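Local coordinates for protein delta-aminolevulinic acid dehydratase (Toxoplasma gondii ME49, PDB 3OBK) that catalyses the condensation of two molecules of 5-aminolevulinic acid into porphobilinogen, an early step of tetrapyrrole (haem) biosynthesis, at residues 47-52 with 330-335; 168-173 with 195-200; 268-273 with 319-324. All blocks are in the same frame, centred on the assembly; numbering follows the deposited sequence.

Interaction 1 (47-52 with 330-335). With PBG (3-[5-(aminomethyl)-4-(carboxymethyl)-1H-pyrrol-3-yl]propanoic acid), chain L.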
ATOM      1  N   ILE A  47      -3.523  28.577  17.686  1.00  9.55           N
ATOM      2  CA  ILE A  47      -2.364  29.217  18.263  1.00  9.39           C
ATOM      3  C   ILE A  47      -2.387  30.685  17.827  1.00  9.73           C
ATOM      4  O   ILE A  47      -2.524  30.986  16.631  1.00  9.96           O
ATOM      5  CB  ILE A  47      -1.059  28.558  17.756  1.00  8.59           C
ATOM      6  CG1 ILE A  47      -1.063  27.050  18.005  1.00  8.59           C
ATOM      7  CG2 ILE A  47       0.095  29.128  18.434  1.00  7.55           C
ATOM      8  CD1 ILE A  47       0.069  26.321  17.362  1.00  6.79           C
ATOM      9  N   TYR A  48      -2.232  31.600  18.776  1.00  9.65           N
ATOM     10  CA  TYR A  48      -2.337  33.023  18.484  1.00  9.86           C
ATOM     11  C   TYR A  48      -0.952  33.661  18.508  1.00 10.05           C
ATOM     12  O   TYR A  48      -0.290  33.675  19.551  1.00  9.87           O
ATOM     13  CB  TYR A  48      -3.245  33.678  19.539  1.00 10.69           C
ATOM     14  CG  TYR A  48      -3.640  35.127  19.311  1.00 10.56           C
ATOM     15  CD1 TYR A  48      -3.727  35.653  18.037  1.00 11.65           C
ATOM     16  CD2 TYR A  48      -3.984  35.951  20.378  1.00 11.54           C
ATOM     17  CE1 TYR A  48      -4.112  36.961  17.821  1.00 13.15           C
ATOM     18  CE2 TYR A  48      -4.396  37.281  20.174  1.00 13.31           C
ATOM     19  CZ  TYR A  48      -4.449  37.770  18.877  1.00 14.09           C
ATOM     20  OH  TYR A  48      -4.800  39.058  18.589  1.00 15.80           O
ATOM     21  N   PRO A  49      -0.494  34.187  17.366  1.00 10.10           N
ATOM     22  CA  PRO A  49       0.845  34.749  17.357  1.00 10.69           C
ATOM     23  C   PRO A  49       0.865  36.262  17.560  1.00 10.65           C
ATOM     24  O   PRO A  49       0.127  36.978  16.885  1.00 10.30           O
ATOM     25  CB  PRO A  49       1.385  34.373  15.957  1.00 10.34           C
ATOM     26  CG  PRO A  49       0.283  33.652  15.247  1.00 10.28           C
ATOM     27  CD  PRO A  49      -0.983  34.038  15.994  1.00 10.86           C
ATOM     28  N   LEU A  50       1.710  36.719  18.486  1.00 10.27           N
ATOM     29  CA  LEU A  50       1.755  38.127  18.868  1.00 10.82           C
ATOM     30  C   LEU A  50       3.163  38.705  18.790  1.00 11.15           C
ATOM     31  O   LEU A  50       4.167  37.977  18.822  1.00  9.32           O
ATOM     32  CB  LEU A  50       1.223  38.321  20.283  1.00 11.23           C
ATOM     33  CG  LEU A  50      -0.221  37.856  20.520  1.00 10.79           C
ATOM     34  CD1 LEU A  50      -0.502  37.732  21.993  1.00  9.44           C
ATOM     35  CD2 LEU A  50      -1.207  38.817  19.808  1.00 11.07           C
ATOM     36  N   PHE A  51       3.193  40.030  18.669  1.00 11.74           N
ATOM     37  CA  PHE A  51       4.411  40.785  18.554  1.00 12.69           C
ATOM     38  C   PHE A  51       4.521  41.703  19.732  1.00 13.82           C
ATOM     39  O   PHE A  51       3.553  42.414  20.062  1.00 13.57           O
ATOM     40  CB  PHE A  51       4.368  41.647  17.301  1.00 13.15           C
ATOM     41  CG  PHE A  51       4.230  40.865  16.053  1.00 12.89           C
ATOM     42  CD1 PHE A  51       5.338  40.255  15.481  1.00 12.86           C
ATOM     43  CD2 PHE A  51       2.994  40.699  15.462  1.00 12.87           C
ATOM     44  CE1 PHE A  51       5.197  39.511  14.319  1.00 13.04           C
ATOM     45  CE2 PHE A  51       2.860  39.966  14.312  1.00 12.33           C
ATOM     46  CZ  PHE A  51       3.950  39.369  13.741  1.00 11.71           C
ATOM     47  N   VAL A  52       5.706  41.702  20.342  1.00 14.84           N
ATOM     48  CA  VAL A  52       6.009  42.596  21.446  1.00 15.85           C
ATOM     49  C   VAL A  52       7.255  43.427  21.163  1.00 17.35           C
ATOM     50  O   VAL A  52       8.219  42.939  20.587  1.00 16.83           O
ATOM     51  CB  VAL A  52       6.216  41.832  22.765  1.00 15.89           C
ATOM     52  CG1 VAL A  52       7.284  40.783  22.625  1.00 13.53           C
ATOM     53  CG2 VAL A  52       6.548  42.821  23.912  1.00 15.31           C
ATOM     54  N   ALA A 330      -1.658  27.931  13.622  1.00  9.09           N
ATOM     55  CA  ALA A 330      -1.196  29.226  14.114  1.00  9.28           C
ATOM     56  C   ALA A 330      -1.846  30.286  13.221  1.00  9.73           C
ATOM     57  O   ALA A 330      -1.682  30.246  12.003  1.00 10.91           O
ATOM     58  CB  ALA A 330       0.321  29.320  14.069  1.00  8.41           C
ATOM     59  N   THR A 331      -2.611  31.215  13.786  1.00  9.79           N
ATOM     60  CA  THR A 331      -3.276  32.200  12.928  1.00  9.65           C
ATOM     61  C   THR A 331      -3.502  33.506  13.632  1.00  9.79           C
ATOM     62  O   THR A 331      -3.913  33.501  14.766  1.00 10.43           O
ATOM     63  CB  THR A 331      -4.632  31.666  12.354  1.00 10.13           C
ATOM     64  OG1 THR A 331      -5.318  32.714  11.655  1.00 10.10           O
ATOM     65  CG2 THR A 331      -5.509  31.119  13.459  1.00  9.07           C
ATOM     66  N   TYR A 332      -3.262  34.627  12.939  1.00 10.03           N
ATOM     67  CA  TYR A 332      -3.480  35.958  13.512  1.00  9.87           C
ATOM     68  C   TYR A 332      -4.980  36.217  13.718  1.00 10.27           C
ATOM     69  O   TYR A 332      -5.356  37.135  14.456  1.00 11.25           O
ATOM     70  CB  TYR A 332      -2.795  37.045  12.662  1.00  9.36           C
ATOM     71  CG  TYR A 332      -1.312  36.798  12.538  1.00  8.96           C
ATOM     72  CD1 TYR A 332      -0.453  37.092  13.573  1.00  8.98           C
ATOM     73  CD2 TYR A 332      -0.782  36.205  11.401  1.00  9.12           C
ATOM     74  CE1 TYR A 332       0.881  36.850  13.470  1.00  8.87           C
ATOM     75  CE2 TYR A 332       0.556  35.951  11.276  1.00  8.70           C
ATOM     76  CZ  TYR A 332       1.405  36.268  12.320  1.00  9.41           C
ATOM     77  OH  TYR A 332       2.762  35.997  12.211  1.00  8.66           O
ATOM     78  N   TYR A 333      -5.835  35.387  13.120  1.00 10.20           N
ATOM     79  CA  TYR A 333      -7.290  35.424  13.407  1.00 10.45           C
ATOM     80  C   TYR A 333      -7.737  34.567  14.608  1.00 10.30           C
ATOM     81  O   TYR A 333      -8.923  34.393  14.829  1.00 10.15           O
ATOM     82  CB  TYR A 333      -8.087  34.960  12.176  1.00 10.44           C
ATOM     83  CG  TYR A 333      -8.389  36.040  11.189  1.00 10.63           C
ATOM     84  CD1 TYR A 333      -9.303  37.046  11.476  1.00 11.28           C
ATOM     85  CD2 TYR A 333      -7.795  36.046   9.955  1.00 11.16           C
ATOM     86  CE1 TYR A 333      -9.590  38.039  10.537  1.00 11.76           C
ATOM     87  CE2 TYR A 333      -8.068  37.043   9.016  1.00 10.80           C
ATOM     88  CZ  TYR A 333      -8.959  38.022   9.303  1.00 11.45           C
ATOM     89  OH  TYR A 333      -9.203  38.982   8.340  1.00 12.70           O
ATOM     90  N   ALA A 334      -6.802  34.045  15.394  1.00 10.61           N
ATOM     91  CA  ALA A 334      -7.152  33.077  16.435  1.00 10.69           C
ATOM     92  C   ALA A 334      -8.104  33.687  17.428  1.00 11.65           C
ATOM     93  O   ALA A 334      -9.161  33.131  17.696  1.00 11.72           O
ATOM     94  CB  ALA A 334      -5.930  32.584  17.131  1.00 10.00           C
ATOM     95  N   LYS A 335      -7.757  34.860  17.947  1.00 12.66           N
ATOM     96  CA  LYS A 335      -8.636  35.504  18.918  1.00 13.47           C
ATOM     97  C   LYS A 335      -9.988  35.789  18.296  1.00 14.02           C
ATOM     98  O   LYS A 335     -11.042  35.578  18.903  1.00 14.11           O
ATOM     99  CB  LYS A 335      -8.025  36.791  19.454  1.00 13.71           C
ATOM    100  CG  LYS A 335      -8.896  37.475  20.510  1.00 14.95           C
ATOM    101  CD  LYS A 335      -8.336  38.809  20.974  1.00 17.66           C
ATOM    102  CE  LYS A 335      -8.731  40.000  20.065  1.00 19.28           C
ATOM    103  NZ  LYS A 335      -7.976  41.274  20.357  1.00 17.42           N
TER
HETATM  104  CHA PBG L 360      11.569  33.890  11.248  1.00 19.71           C
HETATM  105  C1A PBG L 360      10.091  33.843  11.037  1.00 19.58           C
HETATM  106  C2A PBG L 360       9.400  34.303   9.920  1.00 19.49           C
HETATM  107  C3A PBG L 360       8.064  34.048  10.167  1.00 16.46           C
HETATM  108  C4A PBG L 360       7.991  33.368  11.369  1.00 18.81           C
HETATM  109  NA  PBG L 360       9.222  33.281  11.890  1.00 19.44           N
HETATM  110  C5A PBG L 360       9.925  35.095   8.746  1.00 21.31           C
HETATM  111  C6A PBG L 360      10.815  34.393   7.815  1.00 19.95           C
HETATM  112  O1A PBG L 360      11.361  33.339   8.237  1.00 22.89           O
HETATM  113  O2A PBG L 360      11.069  34.890   6.694  1.00 16.92           O
HETATM  114  C7A PBG L 360       6.940  34.440   9.288  1.00 14.72           C
HETATM  115  C8A PBG L 360       5.575  34.347   9.862  1.00 12.13           C
HETATM  116  C9A PBG L 360       4.475  35.006   9.141  1.00  9.48           C
HETATM  117  O3A PBG L 360       3.470  35.292   9.785  1.00 14.05           O
HETATM  118  O4A PBG L 360       4.604  35.535   8.026  1.00  9.26           O
HETATM  119  N1  PBG L 360      12.280  32.655  11.315  1.00 18.89           N

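Interaction 2 (168-173 with 195-200)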
ATOM      1  N   GLN A 168      20.079  30.114  22.160  1.00 17.85           N
ATOM      2  CA  GLN A 168      18.772  30.739  22.150  1.00 17.43           C
ATOM      3  C   GLN A 168      17.712  29.855  22.741  1.00 16.98           C
ATOM      4  O   GLN A 168      16.929  30.321  23.582  1.00 16.84           O
ATOM      5  CB  GLN A 168      18.323  31.136  20.746  1.00 17.22           C
ATOM      6  CG  GLN A 168      17.018  31.946  20.745  1.00 17.22           C
ATOM      7  CD  GLN A 168      16.555  32.314  19.367  1.00 17.03           C
ATOM      8  OE1 GLN A 168      16.988  31.723  18.384  1.00 17.29           O
ATOM      9  NE2 GLN A 168      15.679  33.301  19.282  1.00 15.03           N
ATOM     10  N   ALA A 169      17.660  28.602  22.304  1.00 16.29           N
ATOM     11  CA  ALA A 169      16.639  27.679  22.845  1.00 16.26           C
ATOM     12  C   ALA A 169      16.783  27.468  24.358  1.00 16.36           C
ATOM     13  O   ALA A 169      15.778  27.350  25.044  1.00 15.89           O
ATOM     14  CB  ALA A 169      16.614  26.297  22.091  1.00 15.18           C
ATOM     15  N   ILE A 170      18.014  27.419  24.873  1.00 16.86           N
ATOM     16  CA  ILE A 170      18.215  27.232  26.310  1.00 17.80           C
ATOM     17  C   ILE A 170      17.696  28.480  27.092  1.00 18.20           C
ATOM     18  O   ILE A 170      16.920  28.352  28.030  1.00 18.91           O
ATOM     19  CB  ILE A 170      19.705  26.870  26.659  1.00 18.43           C
ATOM     20  CG1 ILE A 170      19.987  25.383  26.338  1.00 19.09           C
ATOM     21  CG2 ILE A 170      20.000  27.107  28.123  1.00 17.32           C
ATOM     22  CD1 ILE A 170      21.467  24.999  26.218  1.00 17.47           C
ATOM     23  N   THR A 171      18.074  29.670  26.660  1.00 17.70           N
ATOM     24  CA  THR A 171      17.602  30.887  27.270  1.00 18.32           C
ATOM     25  C   THR A 171      16.079  30.977  27.365  1.00 18.13           C
ATOM     26  O   THR A 171      15.537  31.385  28.399  1.00 19.06           O
ATOM     27  CB  THR A 171      18.120  32.123  26.500  1.00 18.25           C
ATOM     28  OG1 THR A 171      19.552  32.071  26.419  1.00 18.94           O
ATOM     29  CG2 THR A 171      17.742  33.371  27.218  1.00 18.21           C
ATOM     30  N   LEU A 172      15.387  30.603  26.295  1.00 17.97           N
ATOM     31  CA  LEU A 172      13.919  30.668  26.241  1.00 17.44           C
ATOM     32  C   LEU A 172      13.257  29.602  27.112  1.00 18.01           C
ATOM     33  O   LEU A 172      12.300  29.879  27.849  1.00 18.00           O
ATOM     34  CB  LEU A 172      13.475  30.502  24.801  1.00 16.97           C
ATOM     35  CG  LEU A 172      13.879  31.626  23.834  1.00 16.85           C
ATOM     36  CD1 LEU A 172      13.365  31.258  22.453  1.00 16.10           C
ATOM     37  CD2 LEU A 172      13.352  32.998  24.270  1.00 15.56           C
ATOM     38  N   ALA A 173      13.797  28.388  27.042  1.00 18.31           N
ATOM     39  CA  ALA A 173      13.387  27.311  27.917  1.00 19.11           C
ATOM     40  C   ALA A 173      13.556  27.761  29.364  1.00 20.65           C
ATOM     41  O   ALA A 173      12.614  27.675  30.170  1.00 20.32           O
ATOM     42  CB  ALA A 173      14.211  26.067  27.658  1.00 18.65           C
ATOM     43  N   GLU A 195      19.377  17.965  22.380  1.00 16.67           N
ATOM     44  CA  GLU A 195      20.392  17.402  23.253  1.00 18.41           C
ATOM     45  C   GLU A 195      20.870  18.449  24.214  1.00 18.77           C
ATOM     46  O   GLU A 195      21.100  18.137  25.375  1.00 19.43           O
ATOM     47  CB  GLU A 195      21.582  16.879  22.452  1.00 19.39           C
ATOM     48  CG  GLU A 195      22.474  15.936  23.230  1.00 23.49           C
ATOM     49  CD  GLU A 195      23.684  15.414  22.423  1.00 27.79           C
ATOM     50  OE1 GLU A 195      23.477  14.550  21.540  1.00 29.62           O
ATOM     51  OE2 GLU A 195      24.833  15.838  22.719  1.00 30.53           O
ATOM     52  N   SER A 196      21.021  19.674  23.712  1.00 18.37           N
ATOM     53  CA  SER A 196      21.353  20.836  24.516  1.00 19.04           C
ATOM     54  C   SER A 196      20.326  21.050  25.612  1.00 18.82           C
ATOM     55  O   SER A 196      20.685  21.218  26.789  1.00 19.66           O
ATOM     56  CB  SER A 196      21.410  22.095  23.641  1.00 18.94           C
ATOM     57  OG  SER A 196      22.372  21.954  22.608  1.00 21.14           O
ATOM     58  N   LEU A 197      19.057  21.050  25.222  1.00 17.60           N
ATOM     59  CA  LEU A 197      17.984  21.168  26.179  1.00 17.70           C
ATOM     60  C   LEU A 197      18.103  20.094  27.260  1.00 18.53           C
ATOM     61  O   LEU A 197      18.004  20.379  28.441  1.00 18.74           O
ATOM     62  CB  LEU A 197      16.618  21.081  25.488  1.00 16.72           C
ATOM     63  CG  LEU A 197      16.220  22.308  24.661  1.00 15.73           C
ATOM     64  CD1 LEU A 197      14.925  22.072  23.915  1.00 14.11           C
ATOM     65  CD2 LEU A 197      16.082  23.547  25.521  1.00 16.37           C
ATOM     66  N   ASP A 198      18.339  18.861  26.845  1.00 18.96           N
ATOM     67  CA  ASP A 198      18.300  17.735  27.755  1.00 19.85           C
ATOM     68  C   ASP A 198      19.497  17.743  28.687  1.00 21.38           C
ATOM     69  O   ASP A 198      19.380  17.434  29.860  1.00 21.69           O
ATOM     70  CB  ASP A 198      18.242  16.441  26.962  1.00 19.57           C
ATOM     71  CG  ASP A 198      16.949  16.287  26.193  1.00 18.67           C
ATOM     72  OD1 ASP A 198      16.069  17.184  26.228  1.00 16.80           O
ATOM     73  OD2 ASP A 198      16.803  15.242  25.557  1.00 18.58           O
ATOM     74  N   MET A 199      20.651  18.121  28.171  1.00 22.46           N
ATOM     75  CA  MET A 199      21.817  18.260  29.021  1.00 24.21           C
ATOM     76  C   MET A 199      21.641  19.384  30.033  1.00 24.43           C
ATOM     77  O   MET A 199      22.262  19.343  31.091  1.00 24.79           O
ATOM     78  CB  MET A 199      23.070  18.518  28.200  1.00 24.82           C
ATOM     79  CG  MET A 199      23.617  17.296  27.512  1.00 27.23           C
ATOM     80  SD  MET A 199      25.076  17.700  26.520  1.00 34.39           S
ATOM     81  CE  MET A 199      24.549  19.146  25.598  1.00 30.73           C
ATOM     82  N   GLU A 200      20.812  20.384  29.733  1.00 24.25           N
ATOM     83  CA  GLU A 200      20.621  21.461  30.712  1.00 25.33           C
ATOM     84  C   GLU A 200      19.491  21.187  31.679  1.00 25.46           C
ATOM     85  O   GLU A 200      19.237  22.016  32.547  1.00 26.31           O
ATOM     86  CB  GLU A 200      20.463  22.844  30.068  1.00 24.82           C
ATOM     87  CG  GLU A 200      21.751  23.384  29.417  1.00 27.72           C
ATOM     88  CD  GLU A 200      22.897  23.729  30.393  1.00 33.15           C
ATOM     89  OE1 GLU A 200      22.707  23.683  31.641  1.00 35.38           O
ATOM     90  OE2 GLU A 200      24.009  24.055  29.888  1.00 36.23           O
TER

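Interaction 3 (268-273 with 319-324)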
ATOM      1  N   PRO A 268       4.247  28.206   4.574  1.00  9.93           N
ATOM      2  CA  PRO A 268       2.943  28.819   4.856  1.00  9.72           C
ATOM      3  C   PRO A 268       1.750  27.868   4.846  1.00  9.39           C
ATOM      4  O   PRO A 268       1.924  26.673   4.882  1.00  9.24           O
ATOM      5  CB  PRO A 268       2.812  29.884   3.759  1.00 10.20           C
ATOM      6  CG  PRO A 268       4.237  30.158   3.335  1.00  9.61           C
ATOM      7  CD  PRO A 268       4.939  28.868   3.463  1.00  9.33           C
ATOM      8  N   GLY A 269       0.542  28.424   4.811  1.00  9.67           N
ATOM      9  CA  GLY A 269      -0.665  27.681   5.170  1.00  9.61           C
ATOM     10  C   GLY A 269      -1.493  27.174   4.013  1.00  9.67           C
ATOM     11  O   GLY A 269      -1.220  26.114   3.474  1.00 10.21           O
ATOM     12  N   LEU A 270      -2.498  27.945   3.623  1.00  9.86           N
ATOM     13  CA  LEU A 270      -3.423  27.537   2.580  1.00 10.27           C
ATOM     14  C   LEU A 270      -2.713  27.109   1.300  1.00 10.05           C
ATOM     15  O   LEU A 270      -3.057  26.088   0.716  1.00 10.62           O
ATOM     16  CB  LEU A 270      -4.432  28.651   2.265  1.00 10.32           C
ATOM     17  CG  LEU A 270      -5.519  28.855   3.300  1.00 11.57           C
ATOM     18  CD1 LEU A 270      -6.492  29.912   2.793  1.00 11.64           C
ATOM     19  CD2 LEU A 270      -6.234  27.545   3.616  1.00 10.89           C
ATOM     20  N   PRO A 271      -1.717  27.869   0.856  1.00  9.44           N
ATOM     21  CA  PRO A 271      -1.059  27.380  -0.346  1.00  9.39           C
ATOM     22  C   PRO A 271      -0.196  26.140  -0.165  1.00  8.54           C
ATOM     23  O   PRO A 271       0.466  25.768  -1.104  1.00  8.59           O
ATOM     24  CB  PRO A 271      -0.187  28.561  -0.800  1.00  9.21           C
ATOM     25  CG  PRO A 271      -0.584  29.720   0.035  1.00  9.69           C
ATOM     26  CD  PRO A 271      -1.199  29.173   1.284  1.00  9.99           C
ATOM     27  N   TYR A 272      -0.170  25.518   1.006  1.00  8.44           N
ATOM     28  CA  TYR A 272       0.651  24.305   1.202  1.00  8.39           C
ATOM     29  C   TYR A 272      -0.140  23.128   1.796  1.00  8.40           C
ATOM     30  O   TYR A 272       0.429  22.187   2.365  1.00  8.36           O
ATOM     31  CB  TYR A 272       1.907  24.675   1.999  1.00  8.29           C
ATOM     32  CG  TYR A 272       2.783  25.610   1.194  1.00  8.74           C
ATOM     33  CD1 TYR A 272       3.716  25.114   0.295  1.00  9.01           C
ATOM     34  CD2 TYR A 272       2.615  26.999   1.265  1.00 10.48           C
ATOM     35  CE1 TYR A 272       4.510  25.967  -0.480  1.00  9.11           C
ATOM     36  CE2 TYR A 272       3.396  27.875   0.476  1.00  9.33           C
ATOM     37  CZ  TYR A 272       4.333  27.344  -0.404  1.00  9.41           C
ATOM     38  OH  TYR A 272       5.089  28.173  -1.202  1.00  8.55           O
ATOM     39  N   LEU A 273      -1.468  23.166   1.626  1.00  8.93           N
ATOM     40  CA  LEU A 273      -2.343  22.151   2.219  1.00  9.01           C
ATOM     41  C   LEU A 273      -2.005  20.784   1.663  1.00  9.04           C
ATOM     42  O   LEU A 273      -2.143  19.796   2.346  1.00  9.95           O
ATOM     43  CB  LEU A 273      -3.830  22.486   2.043  1.00  9.26           C
ATOM     44  CG  LEU A 273      -4.433  23.771   2.709  1.00  9.28           C
ATOM     45  CD1 LEU A 273      -5.941  23.902   2.446  1.00  8.88           C
ATOM     46  CD2 LEU A 273      -4.114  23.837   4.204  1.00  8.55           C
ATOM     47  N   LYS A 319     -11.532  25.627   8.967  1.00  9.54           N
ATOM     48  CA  LYS A 319     -12.039  24.300   8.680  1.00  9.61           C
ATOM     49  C   LYS A 319     -11.182  23.606   7.635  1.00  9.55           C
ATOM     50  O   LYS A 319     -10.901  22.423   7.770  1.00  9.52           O
ATOM     51  CB  LYS A 319     -13.500  24.349   8.207  1.00  9.94           C
ATOM     52  CG  LYS A 319     -14.174  23.024   8.030  1.00 10.07           C
ATOM     53  CD  LYS A 319     -14.173  22.194   9.300  1.00 10.01           C
ATOM     54  CE  LYS A 319     -15.031  22.761  10.395  1.00 10.53           C
ATOM     55  NZ  LYS A 319     -16.515  22.706  10.081  1.00 10.58           N
ATOM     56  N   SER A 320     -10.749  24.343   6.618  1.00  9.72           N
ATOM     57  CA  SER A 320      -9.862  23.778   5.600  1.00 10.12           C
ATOM     58  C   SER A 320      -8.496  23.280   6.136  1.00  9.47           C
ATOM     59  O   SER A 320      -8.078  22.211   5.784  1.00  9.21           O
ATOM     60  CB  SER A 320      -9.681  24.768   4.440  1.00 10.32           C
ATOM     61  OG  SER A 320     -10.896  24.853   3.683  1.00  9.64           O
ATOM     62  N   PHE A 321      -7.834  24.030   7.005  1.00  9.65           N
ATOM     63  CA  PHE A 321      -6.570  23.569   7.621  1.00 10.18           C
ATOM     64  C   PHE A 321      -6.742  22.257   8.377  1.00 10.98           C
ATOM     65  O   PHE A 321      -5.860  21.380   8.427  1.00 11.25           O
ATOM     66  CB  PHE A 321      -6.079  24.571   8.652  1.00  9.86           C
ATOM     67  CG  PHE A 321      -5.300  25.664   8.081  1.00  9.92           C
ATOM     68  CD1 PHE A 321      -4.045  25.418   7.537  1.00  9.73           C
ATOM     69  CD2 PHE A 321      -5.787  26.958   8.093  1.00  9.68           C
ATOM     70  CE1 PHE A 321      -3.326  26.455   6.988  1.00  9.17           C
ATOM     71  CE2 PHE A 321      -5.056  27.971   7.573  1.00  9.01           C
ATOM     72  CZ  PHE A 321      -3.848  27.733   7.017  1.00  8.49           C
ATOM     73  N   ARG A 322      -7.905  22.157   8.982  1.00 11.36           N
ATOM     74  CA  ARG A 322      -8.225  21.057   9.816  1.00 11.74           C
ATOM     75  C   ARG A 322      -8.529  19.819   8.962  1.00 10.73           C
ATOM     76  O   ARG A 322      -7.988  18.761   9.225  1.00 11.04           O
ATOM     77  CB  ARG A 322      -9.378  21.504  10.687  1.00 12.86           C
ATOM     78  CG  ARG A 322      -9.490  20.779  11.943  1.00 16.30           C
ATOM     79  CD  ARG A 322      -8.900  21.426  13.218  1.00 17.20           C
ATOM     80  NE  ARG A 322      -9.429  20.480  14.213  1.00 20.55           N
ATOM     81  CZ  ARG A 322      -8.766  19.554  14.894  1.00 20.23           C
ATOM     82  NH1 ARG A 322      -9.433  18.714  15.670  1.00 21.37           N
ATOM     83  NH2 ARG A 322      -7.463  19.495  14.891  1.00 21.21           N
ATOM     84  N   ARG A 323      -9.340  19.958   7.918  1.00  9.70           N
ATOM     85  CA  ARG A 323      -9.617  18.859   6.997  1.00  9.22           C
ATOM     86  C   ARG A 323      -8.313  18.334   6.343  1.00  9.07           C
ATOM     87  O   ARG A 323      -8.091  17.134   6.255  1.00  9.10           O
ATOM     88  CB  ARG A 323     -10.577  19.314   5.915  1.00  9.42           C
ATOM     89  CG  ARG A 323     -10.919  18.260   4.861  1.00  9.56           C
ATOM     90  CD  ARG A 323     -11.439  18.851   3.525  1.00  9.73           C
ATOM     91  NE  ARG A 323     -10.468  19.800   3.019  1.00 10.57           N
ATOM     92  CZ  ARG A 323     -10.633  21.112   2.841  1.00 10.58           C
ATOM     93  NH1 ARG A 323     -11.800  21.714   3.016  1.00 10.73           N
ATOM     94  NH2 ARG A 323      -9.598  21.828   2.432  1.00  9.95           N
ATOM     95  N   ALA A 324      -7.459  19.270   5.927  1.00  8.94           N
ATOM     96  CA  ALA A 324      -6.169  19.003   5.333  1.00  8.82           C
ATOM     97  C   ALA A 324      -5.197  18.266   6.262  1.00  8.82           C
ATOM     98  O   ALA A 324      -4.257  17.656   5.789  1.00 10.32           O
ATOM     99  CB  ALA A 324      -5.567  20.294   4.876  1.00  8.73           C
TER

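Interaction 1 (47-52 with 330-335)
Pro-49 lays its ring over one face of Tyr-332: Pro-49 CG stands 4.0 Å from the centroid of the Tyr-332 ring, a CH-pi contact offset toward the rim, and Pro-49 CB comes within 3.5 Å of Tyr-332 CE1. Phe-51 reaches the same tyrosine with CE2 and CZ; the two ring planes lie 10° apart but are slid so far that they barely overlap. The hydroxyl of Tyr-332 leads out of this packing and gives a hydrogen bond of 2.6 Å from OH to O3A of the propanoate carboxylate of porphobilinogen, an oxygen that lies in the plane of the ring at its edge. CG of Tyr-332 sits anti to the carbonyl carbon (chi1 -58°), and the ring swings across Pro-49. Strands 46-53 and 328-331 are parallel neighbours where the first and last strands of the TIM barrel meet; Tyr-332, just past the latter, adds one of the pocket's hydrogen bonds. Across the seam Thr-331 N donates to Ile-47 O (2.9 Å), and Ile-47 also bonds the backbone of Val-329. Past it the chain turns into helix 334-346: Thr-331 OG1 accepts from Tyr-333 N in an ST turn. On the first turn of that helix, Lys-335 CB covers one face of the Tyr-48 ring, 4.0 Å from its centroid, while Leu-50 CD2 lies over the opposite face. The hydroxyl of Tyr-48 is hydrogen-bonded to Glu-78, which with Glu-81 also forms salt bridges with Lys-335 NZ. The Tyr-332 hydroxyl is also hydrogen-bonded to Tyr-290, and Phe-222 packs on the side chain.

Interaction 2 (168-173 with 195-200)
Two helices on the outside of the barrel, 158-175 and 189-199, meet here through apolar side chains and the aliphatic parts of Ser-196 and Glu-200. Leu-197 points CD2 at the first of them, touching Ala-173 CB at 3.8 Å and the backbone oxygen of Ala-169 at the same distance, with Ala-169 CB a little farther off. With CG anti to the carbonyl carbon (chi1 -73°), the leucine reaches toward helix 158-175. Ile-170 answers from the other helix: its CD1 meets Glu-200 CG at 3.6 Å and Ser-196 CB at 3.9 Å, so the branch tip lies against the aliphatic part of the glutamate, the two side chains crossing at about a right angle. Strand 179-182 lies between the two helices in sequence and belongs to the parallel barrel of this TIM-barrel enzyme. The short helical segments run 9.5 Å apart at their closest and cross at -45°, and no hydrogen bond joins them. Glu-200 bends at chi2 (-67°), and its carboxylate reaches a salt bridge with Arg-174 and a weak hydrogen bond to Asn-11 of a neighbouring subunit. Trp-16 of that subunit packs on Asp-198 and Met-199.

Interaction 3 (268-273 with 319-324)
Phe-321 takes the methyl CD2 of Leu-270 over one face of its ring, 4.1 Å above the plane and offset toward the rim. At the ring edge, near its plane, lies Gly-269 CA, 3.4 Å from Phe-321 CE1; the backbone of the glycine thus lies directly beside the aromatic ring. Leu-273 is the knob of the contact, set among Ser-320, Phe-321, Arg-323 and Ala-324 of helix 310-324. Its CD2 meets Phe-321 CD1 at 3.7 Å and Ala-324 CB at 3.9 Å, while CD1 lies at the edge of the Arg-323 guanidinium. CG of Leu-273 is anti to the carbonyl carbon (chi1 -63°), which turns both methyls into this hollow. The segment 268-273 follows barrel strand 263-267 and leads into helix 273-282, so the contact ties a strand-to-helix loop of the TIM barrel to a later helix. Arg-323 of a neighbouring subunit donates to Pro-271 O. With no hydrogen bond between the two segments, the hold is by van der Waals packing, mostly apolar: Glu-295 satisfies the backbone N-H groups of Gly-269 and Leu-270, and Asp-274 of the same neighbouring subunit pairs with the charge of Arg-323.

All three contacts belong to one barrel but sit at different depths. Interaction 1 is the most central, its centre about 8 Å from the centre of the chain, and the only one to hold a ligand-pocket residue; it also has the only hydrogen bond between paired segments. Interaction 3, also buried, follows closely: helix 310-324 leads to strand 328-331, and the two contacts have centres 16 Å apart without touching. Interaction 2 is partly buried, its centre about 22 Å from the chain centre, and joins helix to helix by apolar packing. Interactions 2 and 3 lie on opposite sides of the chain centre, their centres about 31 Å apart; interaction 3 sends the Arg-323 salt bridge to a neighbouring subunit, whereas Glu-200 and Asp-198 of interaction 2 form theirs within the chain.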